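Long-range contacts in cell division GTPase FtsZ, diverged (Clostridium botulinum C, PDB 3V3T), which belongs, as a diverged member, to the tubulin/FtsZ family and pairs a Rossmann-like GTPase domain with a tubulin-type C-terminal domain: residues N31-N36 and A80-K85; H50-P55 and K76-Q81. The protein carries 1 engineered substitution. All coordinates share one frame; numbering follows the deposited sequence.

Contact 1: residues N31-N36 and A80-K85; sequences NALFIN and AQIMEK
Leu-33 and Ile-82 mark the closest backbone approach of 31-36 and 80-85, with their CA atoms 6.6 Å apart. The first segment lies in a broken strand of the central sheet, the second in the final turns of helix 75-85. No hydrogen bond joins them, so side-chain packing carries the contact. Leu-33 points at the helix and turns its CG away from its own backbone N (chi1 177°), which carries the CD2 methyl in between two successive helix residues. That methyl lies 3.5 Å from CB of Gln-81 and equally 3.5 Å from CG1 of Ile-82. The other branch, CD1, lies 4.4 Å from NZ of Lys-85, whose extended chain reaches from the helix toward the leucine and ends beside it. Two residues on, Ile-35 faces the helix as well, but more loosely: its CD1 is 4.5 Å from CD1 of Ile-82. Both isoleucines also touch Ala-10 of strand 7-11, so Ile-82 spans two neighbouring strands. Ala-32 and Phe-34 point to the other face of the sheet and meet Val-20 and Leu-24 of helix 14-26. Helices on both faces of a parallel sheet give the three-layer alpha/beta/alpha sandwich of the Rossmann-like tubulin/FtsZ GTPase domain.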
ATOM      1  N   ASN A  31      11.530  -2.320  -9.016  1.00 38.22           N
ATOM      2  CA  ASN A  31      11.052  -2.743 -10.328  1.00 35.53           C
ATOM      3  C   ASN A  31       9.554  -2.475 -10.462  1.00 38.77           C
ATOM      4  O   ASN A  31       8.829  -2.465  -9.463  1.00 37.04           O
ATOM      5  CB  ASN A  31      11.302  -4.232 -10.525  1.00 34.76           C
ATOM      6  CG  ASN A  31      12.740  -4.629 -10.259  1.00 40.04           C
ATOM      7  OD1 ASN A  31      13.647  -4.289 -11.023  1.00 47.69           O
ATOM      8  ND2 ASN A  31      12.952  -5.374  -9.184  1.00 45.92           N
ATOM      9  N   ALA A  32       9.083  -2.292 -11.693  1.00 32.55           N
ATOM     10  CA  ALA A  32       7.697  -1.907 -11.918  1.00 36.08           C
ATOM     11  C   ALA A  32       7.256  -2.262 -13.324  1.00 33.77           C
ATOM     12  O   ALA A  32       8.001  -2.089 -14.278  1.00 33.39           O
ATOM     13  CB  ALA A  32       7.505  -0.385 -11.672  1.00 28.90           C
ATOM     14  N   LEU A  33       6.029  -2.756 -13.435  1.00 35.91           N
ATOM     15  CA  LEU A  33       5.372  -2.952 -14.716  1.00 37.23           C
ATOM     16  C   LEU A  33       4.069  -2.178 -14.650  1.00 38.72           C
ATOM     17  O   LEU A  33       3.137  -2.572 -13.943  1.00 38.21           O
ATOM     18  CB  LEU A  33       5.070  -4.431 -14.946  1.00 35.92           C
ATOM     19  CG  LEU A  33       4.306  -4.715 -16.246  1.00 46.02           C
ATOM     20  CD1 LEU A  33       5.181  -4.434 -17.462  1.00 41.38           C
ATOM     21  CD2 LEU A  33       3.808  -6.150 -16.292  1.00 50.59           C
ATOM     22  N   PHE A  34       3.998  -1.054 -15.350  1.00 39.64           N
ATOM     23  CA  PHE A  34       2.778  -0.256 -15.293  1.00 35.70           C
ATOM     24  C   PHE A  34       1.739  -0.827 -16.243  1.00 40.09           C
ATOM     25  O   PHE A  34       2.005  -1.026 -17.425  1.00 45.67           O
ATOM     26  CB  PHE A  34       3.060   1.189 -15.637  1.00 30.43           C
ATOM     27  CG  PHE A  34       3.982   1.883 -14.669  1.00 36.71           C
ATOM     28  CD1 PHE A  34       3.497   2.851 -13.801  1.00 33.72           C
ATOM     29  CD2 PHE A  34       5.332   1.602 -14.660  1.00 31.05           C
ATOM     30  CE1 PHE A  34       4.346   3.509 -12.940  1.00 33.20           C
ATOM     31  CE2 PHE A  34       6.185   2.253 -13.805  1.00 36.18           C
ATOM     32  CZ  PHE A  34       5.693   3.208 -12.935  1.00 31.61           C
ATOM     33  N   ILE A  35       0.554  -1.088 -15.716  1.00 35.48           N
ATOM     34  CA  ILE A  35      -0.492  -1.730 -16.487  1.00 33.71           C
ATOM     35  C   ILE A  35      -1.669  -0.786 -16.590  1.00 42.84           C
ATOM     36  O   ILE A  35      -2.073  -0.180 -15.592  1.00 42.43           O
ATOM     37  CB  ILE A  35      -0.939  -3.026 -15.788  1.00 35.06           C
ATOM     38  CG1 ILE A  35       0.197  -4.054 -15.817  1.00 35.77           C
ATOM     39  CG2 ILE A  35      -2.198  -3.581 -16.424  1.00 30.87           C
ATOM     40  CD1 ILE A  35       0.265  -4.939 -14.565  1.00 39.30           C
ATOM     41  N   ASN A  36      -2.223  -0.651 -17.793  1.00 40.83           N
ATOM     42  CA  ASN A  36      -3.315   0.295 -17.997  1.00 40.98           C
ATOM     43  C   ASN A  36      -4.099   0.055 -19.295  1.00 48.08           C
ATOM     44  O   ASN A  36      -3.552  -0.429 -20.285  1.00 48.86           O
ATOM     45  CB  ASN A  36      -2.756   1.726 -17.979  1.00 42.26           C
ATOM     46  CG  ASN A  36      -3.764   2.756 -17.472  1.00 44.21           C
ATOM     47  OD1 ASN A  36      -4.976   2.605 -17.634  1.00 42.74           O
ATOM     48  ND2 ASN A  36      -3.253   3.814 -16.853  1.00 44.58           N
ATOM     49  N   ALA A  80       2.093 -13.035 -16.881  1.00 53.27           N
ATOM     50  CA  ALA A  80       3.306 -13.488 -17.576  1.00 62.95           C
ATOM     51  C   ALA A  80       4.303 -12.357 -17.859  1.00 63.64           C
ATOM     52  O   ALA A  80       5.510 -12.562 -17.787  1.00 69.28           O
ATOM     53  CB  ALA A  80       2.951 -14.230 -18.881  1.00 59.71           C
ATOM     54  N   GLN A  81       3.801 -11.171 -18.193  1.00 62.27           N
ATOM     55  CA  GLN A  81       4.667 -10.010 -18.368  1.00 62.72           C
ATOM     56  C   GLN A  81       5.480  -9.798 -17.100  1.00 59.86           C
ATOM     57  O   GLN A  81       6.700  -9.681 -17.141  1.00 67.62           O
ATOM     58  CB  GLN A  81       3.848  -8.753 -18.663  1.00 67.84           C
ATOM     59  CG  GLN A  81       3.049  -8.802 -19.949  1.00 76.38           C
ATOM     60  CD  GLN A  81       3.936  -8.869 -21.169  1.00 88.11           C
ATOM     61  OE1 GLN A  81       5.066  -8.383 -21.150  1.00 90.52           O
ATOM     62  NE2 GLN A  81       3.432  -9.480 -22.236  1.00 91.40           N
ATOM     63  N   ILE A  82       4.790  -9.758 -15.967  1.00 55.24           N
ATOM     64  CA  ILE A  82       5.447  -9.546 -14.686  1.00 55.40           C
ATOM     65  C   ILE A  82       6.494 -10.616 -14.423  1.00 64.62           C
ATOM     66  O   ILE A  82       7.613 -10.317 -14.001  1.00 66.06           O
ATOM     67  CB  ILE A  82       4.434  -9.546 -13.529  1.00 47.85           C
ATOM     68  CG1 ILE A  82       3.330  -8.524 -13.797  1.00 43.16           C
ATOM     69  CG2 ILE A  82       5.141  -9.256 -12.207  1.00 46.86           C
ATOM     70  CD1 ILE A  82       2.219  -8.528 -12.772  1.00 37.86           C
ATOM     71  N   MET A  83       6.126 -11.864 -14.684  1.00 71.80           N
ATOM     72  CA  MET A  83       6.980 -12.997 -14.355  1.00 72.07           C
ATOM     73  C   MET A  83       8.114 -13.194 -15.349  1.00 74.33           C
ATOM     74  O   MET A  83       9.155 -13.749 -15.009  1.00 80.33           O
ATOM     75  CB  MET A  83       6.146 -14.268 -14.227  1.00 69.76           C
ATOM     76  CG  MET A  83       5.122 -14.188 -13.109  1.00 64.40           C
ATOM     77  SD  MET A  83       5.906 -13.666 -11.584  1.00 73.40           S
ATOM     78  CE  MET A  83       4.491 -13.347 -10.522  1.00 42.38           C
ATOM     79  N   GLU A  84       7.922 -12.741 -16.578  1.00 80.61           N
ATOM     80  CA  GLU A  84       8.988 -12.845 -17.563  1.00 93.22           C
ATOM     81  C   GLU A  84      10.152 -11.980 -17.117  1.00 87.71           C
ATOM     82  O   GLU A  84      11.274 -12.463 -16.918  1.00 87.63           O
ATOM     83  CB  GLU A  84       8.510 -12.385 -18.940  1.00101.05           C
ATOM     84  CG  GLU A  84       9.631 -12.258 -19.960  1.00110.08           C
ATOM     85  CD  GLU A  84       9.180 -11.602 -21.251  1.00116.62           C
ATOM     86  OE1 GLU A  84       9.131 -10.354 -21.296  1.00115.65           O
ATOM     87  OE2 GLU A  84       8.881 -12.334 -22.221  1.00121.40           O
ATOM     88  N   LYS A  85       9.859 -10.696 -16.938  1.00 75.30           N
ATOM     89  CA  LYS A  85      10.881  -9.694 -16.672  1.00 73.17           C
ATOM     90  C   LYS A  85      11.394  -9.737 -15.235  1.00 62.73           C
ATOM     91  O   LYS A  85      12.581  -9.529 -14.987  1.00 65.86           O
ATOM     92  CB  LYS A  85      10.325  -8.305 -16.991  1.00 81.91           C
ATOM     93  CG  LYS A  85       9.679  -8.223 -18.370  1.00 93.43           C
ATOM     94  CD  LYS A  85       9.108  -6.842 -18.641  1.00 96.11           C
ATOM     95  CE  LYS A  85       8.692  -6.702 -20.096  1.00100.15           C
ATOM     96  NZ  LYS A  85       8.260  -5.312 -20.409  1.00100.66           N
TER

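Contact 2: residues H50-P55 and K76-Q81; sequences HTYHIP and KQIIAQ
The ring of Tyr-52 meets three helix side chains, Gln-77 at its hydroxyl edge and Gln-81 and Ile-78 obliquely. Gln-81 lies along the CD1/CE1 side, with its CG 3.5 Å from CD1 of the tyrosine. A bend at chi2 turns the Gln-81 amide back beside the ring, the two planes 25° apart. Its NE2 comes to 3.7 Å from Tyr-52 CE1. Ile-78 takes the CD2/CE2 side, its CG1 3.5 Å from CE2 of Tyr-52. Near the ring plane, Tyr-52 OH donates a weak hydrogen bond of 3.4 Å to OE1 of Gln-77, whose amide is tilted by 60° from the ring. Strand 51-53 and helix 76-81 run almost antiparallel, at 170°, with their axes 10.1 Å apart at closest approach. Strands 51-53 and 91-97 are parallel, and the connection between them, which passes over 31-36 and 7-11 in the sheet, runs through helix 64-71 and ends with helix 75-85, a crossover of the Rossmann-like domain. Deeper in, Ile-54 and Ile-78 cross at about a right angle, with their CD1 methyls 3.6 Å apart. Ile-54 leans on Ile-35 of the adjacent strand, and Ile-78 reaches Ile-110 of helix 101-117.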
ATOM      1  N   HIS A  50       9.023  -0.154 -17.882  1.00 55.00           N
ATOM      2  CA  HIS A  50       8.205  -1.226 -18.448  1.00 51.23           C
ATOM      3  C   HIS A  50       6.712  -0.945 -18.327  1.00 48.50           C
ATOM      4  O   HIS A  50       6.214  -0.647 -17.248  1.00 51.20           O
ATOM      5  CB  HIS A  50       8.548  -2.551 -17.775  1.00 48.70           C
ATOM      6  CG  HIS A  50      10.016  -2.817 -17.713  1.00 64.88           C
ATOM      7  ND1 HIS A  50      10.767  -2.579 -16.583  1.00 70.75           N
ATOM      8  CD2 HIS A  50      10.880  -3.270 -18.653  1.00 71.70           C
ATOM      9  CE1 HIS A  50      12.030  -2.885 -16.825  1.00 73.83           C
ATOM     10  NE2 HIS A  50      12.125  -3.306 -18.073  1.00 75.44           N
ATOM     11  N   THR A  51       6.005  -1.044 -19.445  1.00 50.35           N
ATOM     12  CA  THR A  51       4.569  -0.808 -19.478  1.00 50.51           C
ATOM     13  C   THR A  51       3.845  -1.935 -20.201  1.00 55.30           C
ATOM     14  O   THR A  51       4.421  -2.634 -21.037  1.00 54.15           O
ATOM     15  CB  THR A  51       4.231   0.511 -20.197  1.00 48.41           C
ATOM     16  OG1 THR A  51       4.729   0.466 -21.537  1.00 58.28           O
ATOM     17  CG2 THR A  51       4.861   1.678 -19.490  1.00 46.92           C
ATOM     18  N   TYR A  52       2.575  -2.114 -19.867  1.00 57.07           N
ATOM     19  CA  TYR A  52       1.735  -3.057 -20.581  1.00 49.56           C
ATOM     20  C   TYR A  52       0.369  -2.447 -20.820  1.00 54.73           C
ATOM     21  O   TYR A  52      -0.415  -2.252 -19.884  1.00 56.38           O
ATOM     22  CB  TYR A  52       1.584  -4.367 -19.807  1.00 52.31           C
ATOM     23  CG  TYR A  52       0.755  -5.392 -20.557  1.00 65.07           C
ATOM     24  CD1 TYR A  52       1.322  -6.179 -21.553  1.00 71.63           C
ATOM     25  CD2 TYR A  52      -0.595  -5.556 -20.285  1.00 49.51           C
ATOM     26  CE1 TYR A  52       0.569  -7.107 -22.245  1.00 73.64           C
ATOM     27  CE2 TYR A  52      -1.353  -6.478 -20.969  1.00 57.10           C
ATOM     28  CZ  TYR A  52      -0.770  -7.252 -21.945  1.00 70.38           C
ATOM     29  OH  TYR A  52      -1.531  -8.172 -22.627  1.00 80.16           O
ATOM     30  N   HIS A  53       0.088  -2.155 -22.082  1.00 55.96           N
ATOM     31  CA  HIS A  53      -1.183  -1.575 -22.479  1.00 58.99           C
ATOM     32  C   HIS A  53      -2.195  -2.678 -22.717  1.00 67.42           C
ATOM     33  O   HIS A  53      -1.920  -3.627 -23.448  1.00 68.62           O
ATOM     34  CB  HIS A  53      -1.009  -0.763 -23.764  1.00 63.81           C
ATOM     35  CG  HIS A  53      -2.257  -0.073 -24.216  1.00 82.23           C
ATOM     36  ND1 HIS A  53      -3.043  -0.549 -25.243  1.00 87.36           N
ATOM     37  CD2 HIS A  53      -2.856   1.063 -23.783  1.00 86.14           C
ATOM     38  CE1 HIS A  53      -4.069   0.263 -25.426  1.00 90.27           C
ATOM     39  NE2 HIS A  53      -3.979   1.250 -24.551  1.00 91.68           N
ATOM     40  N   ILE A  54      -3.367  -2.561 -22.107  1.00 59.52           N
ATOM     41  CA  ILE A  54      -4.439  -3.499 -22.410  1.00 80.13           C
ATOM     42  C   ILE A  54      -5.292  -3.034 -23.599  1.00 89.16           C
ATOM     43  O   ILE A  54      -5.915  -1.973 -23.552  1.00 92.01           O
ATOM     44  CB  ILE A  54      -5.324  -3.752 -21.198  1.00 70.29           C
ATOM     45  CG1 ILE A  54      -4.475  -4.274 -20.037  1.00 53.56           C
ATOM     46  CG2 ILE A  54      -6.429  -4.735 -21.561  1.00 69.32           C
ATOM     47  CD1 ILE A  54      -5.245  -4.469 -18.783  1.00 51.24           C
ATOM     48  N   PRO A  55      -5.321  -3.841 -24.670  1.00 89.97           N
ATOM     49  CA  PRO A  55      -6.049  -3.520 -25.905  1.00 96.42           C
ATOM     50  C   PRO A  55      -7.475  -3.024 -25.653  1.00101.33           C
ATOM     51  O   PRO A  55      -8.076  -2.462 -26.575  1.00106.51           O
ATOM     52  CB  PRO A  55      -6.076  -4.858 -26.640  1.00 89.63           C
ATOM     53  CG  PRO A  55      -4.836  -5.550 -26.185  1.00 83.46           C
ATOM     54  CD  PRO A  55      -4.662  -5.158 -24.745  1.00 82.28           C
ATOM     55  N   LYS A  76      -3.758 -13.557 -17.889  1.00 57.98           N
ATOM     56  CA  LYS A  76      -2.620 -14.466 -17.880  1.00 63.11           C
ATOM     57  C   LYS A  76      -1.418 -13.917 -18.645  1.00 67.06           C
ATOM     58  O   LYS A  76      -0.272 -14.177 -18.272  1.00 66.07           O
ATOM     59  CB  LYS A  76      -3.023 -15.843 -18.417  1.00 68.36           C
ATOM     60  CG  LYS A  76      -4.050 -16.561 -17.548  1.00 70.95           C
ATOM     61  CD  LYS A  76      -4.242 -18.012 -17.966  1.00 80.14           C
ATOM     62  CE  LYS A  76      -3.058 -18.873 -17.554  1.00 79.29           C
ATOM     63  NZ  LYS A  76      -3.217 -20.286 -18.002  1.00 90.81           N
ATOM     64  N   GLN A  77      -1.669 -13.172 -19.717  1.00 67.48           N
ATOM     65  CA  GLN A  77      -0.580 -12.465 -20.379  1.00 71.59           C
ATOM     66  C   GLN A  77       0.006 -11.436 -19.414  1.00 67.57           C
ATOM     67  O   GLN A  77       1.221 -11.300 -19.294  1.00 69.90           O
ATOM     68  CB  GLN A  77      -1.055 -11.770 -21.655  1.00 80.72           C
ATOM     69  CG  GLN A  77      -1.357 -12.704 -22.810  1.00 96.57           C
ATOM     70  CD  GLN A  77      -1.074 -12.059 -24.159  1.00110.85           C
ATOM     71  OE1 GLN A  77      -0.456 -10.993 -24.230  1.00113.10           O
ATOM     72  NE2 GLN A  77      -1.524 -12.704 -25.235  1.00116.42           N
ATOM     73  N   ILE A  78      -0.864 -10.716 -18.721  1.00 49.87           N
ATOM     74  CA  ILE A  78      -0.405  -9.695 -17.796  1.00 55.16           C
ATOM     75  C   ILE A  78       0.513 -10.298 -16.736  1.00 55.01           C
ATOM     76  O   ILE A  78       1.622  -9.818 -16.501  1.00 55.34           O
ATOM     77  CB  ILE A  78      -1.586  -8.996 -17.103  1.00 55.92           C
ATOM     78  CG1 ILE A  78      -2.447  -8.255 -18.135  1.00 54.87           C
ATOM     79  CG2 ILE A  78      -1.077  -8.053 -16.003  1.00 48.85           C
ATOM     80  CD1 ILE A  78      -3.503  -7.350 -17.515  1.00 54.20           C
ATOM     81  N   ILE A  79       0.035 -11.356 -16.099  1.00 55.25           N
ATOM     82  CA  ILE A  79       0.808 -12.036 -15.076  1.00 52.82           C
ATOM     83  C   ILE A  79       2.131 -12.522 -15.653  1.00 53.48           C
ATOM     84  O   ILE A  79       3.170 -12.410 -15.002  1.00 54.10           O
ATOM     85  CB  ILE A  79      -0.004 -13.195 -14.439  1.00 54.78           C
ATOM     86  CG1 ILE A  79      -1.088 -12.618 -13.517  1.00 49.81           C
ATOM     87  CG2 ILE A  79       0.897 -14.128 -13.659  1.00 44.73           C
ATOM     88  CD1 ILE A  79      -2.192 -13.585 -13.182  1.00 51.49           C
ATOM     89  N   ALA A  80       2.093 -13.035 -16.881  1.00 53.27           N
ATOM     90  CA  ALA A  80       3.306 -13.488 -17.576  1.00 62.95           C
ATOM     91  C   ALA A  80       4.303 -12.357 -17.859  1.00 63.64           C
ATOM     92  O   ALA A  80       5.510 -12.562 -17.787  1.00 69.28           O
ATOM     93  CB  ALA A  80       2.951 -14.230 -18.881  1.00 59.71           C
ATOM     94  N   GLN A  81       3.801 -11.171 -18.193  1.00 62.27           N
ATOM     95  CA  GLN A  81       4.667 -10.010 -18.368  1.00 62.72           C
ATOM     96  C   GLN A  81       5.480  -9.798 -17.100  1.00 59.86           C
ATOM     97  O   GLN A  81       6.700  -9.681 -17.141  1.00 67.62           O
ATOM     98  CB  GLN A  81       3.848  -8.753 -18.663  1.00 67.84           C
ATOM     99  CG  GLN A  81       3.049  -8.802 -19.949  1.00 76.38           C
ATOM    100  CD  GLN A  81       3.936  -8.869 -21.169  1.00 88.11           C
ATOM    101  OE1 GLN A  81       5.066  -8.383 -21.150  1.00 90.52           O
ATOM    102  NE2 GLN A  81       3.432  -9.480 -22.236  1.00 91.40           N
TER

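How the contacts relate
Contacts 1 and 2 lie side by side, their centres about 6 Å apart, and share Ala-80 and Gln-81 of helix 75-85. Strands 31-36 and 51-53 come first along the chain, and the helix follows, its earlier turns facing mainly the edge strand, its later turns the inner one. The strands are parallel neighbours, joined by probable hydrogen bonds from Tyr-52 N to Phe-34 O (2.7 Å) and from Ile-54 N to Asn-36 O (2.8 Å). Ile-35 CD1 packs 3.7 Å from Ile-78 CG2, connecting the two apolar patches. One helix thereby packs against both strands at this end of the sheet in the GTPase domain.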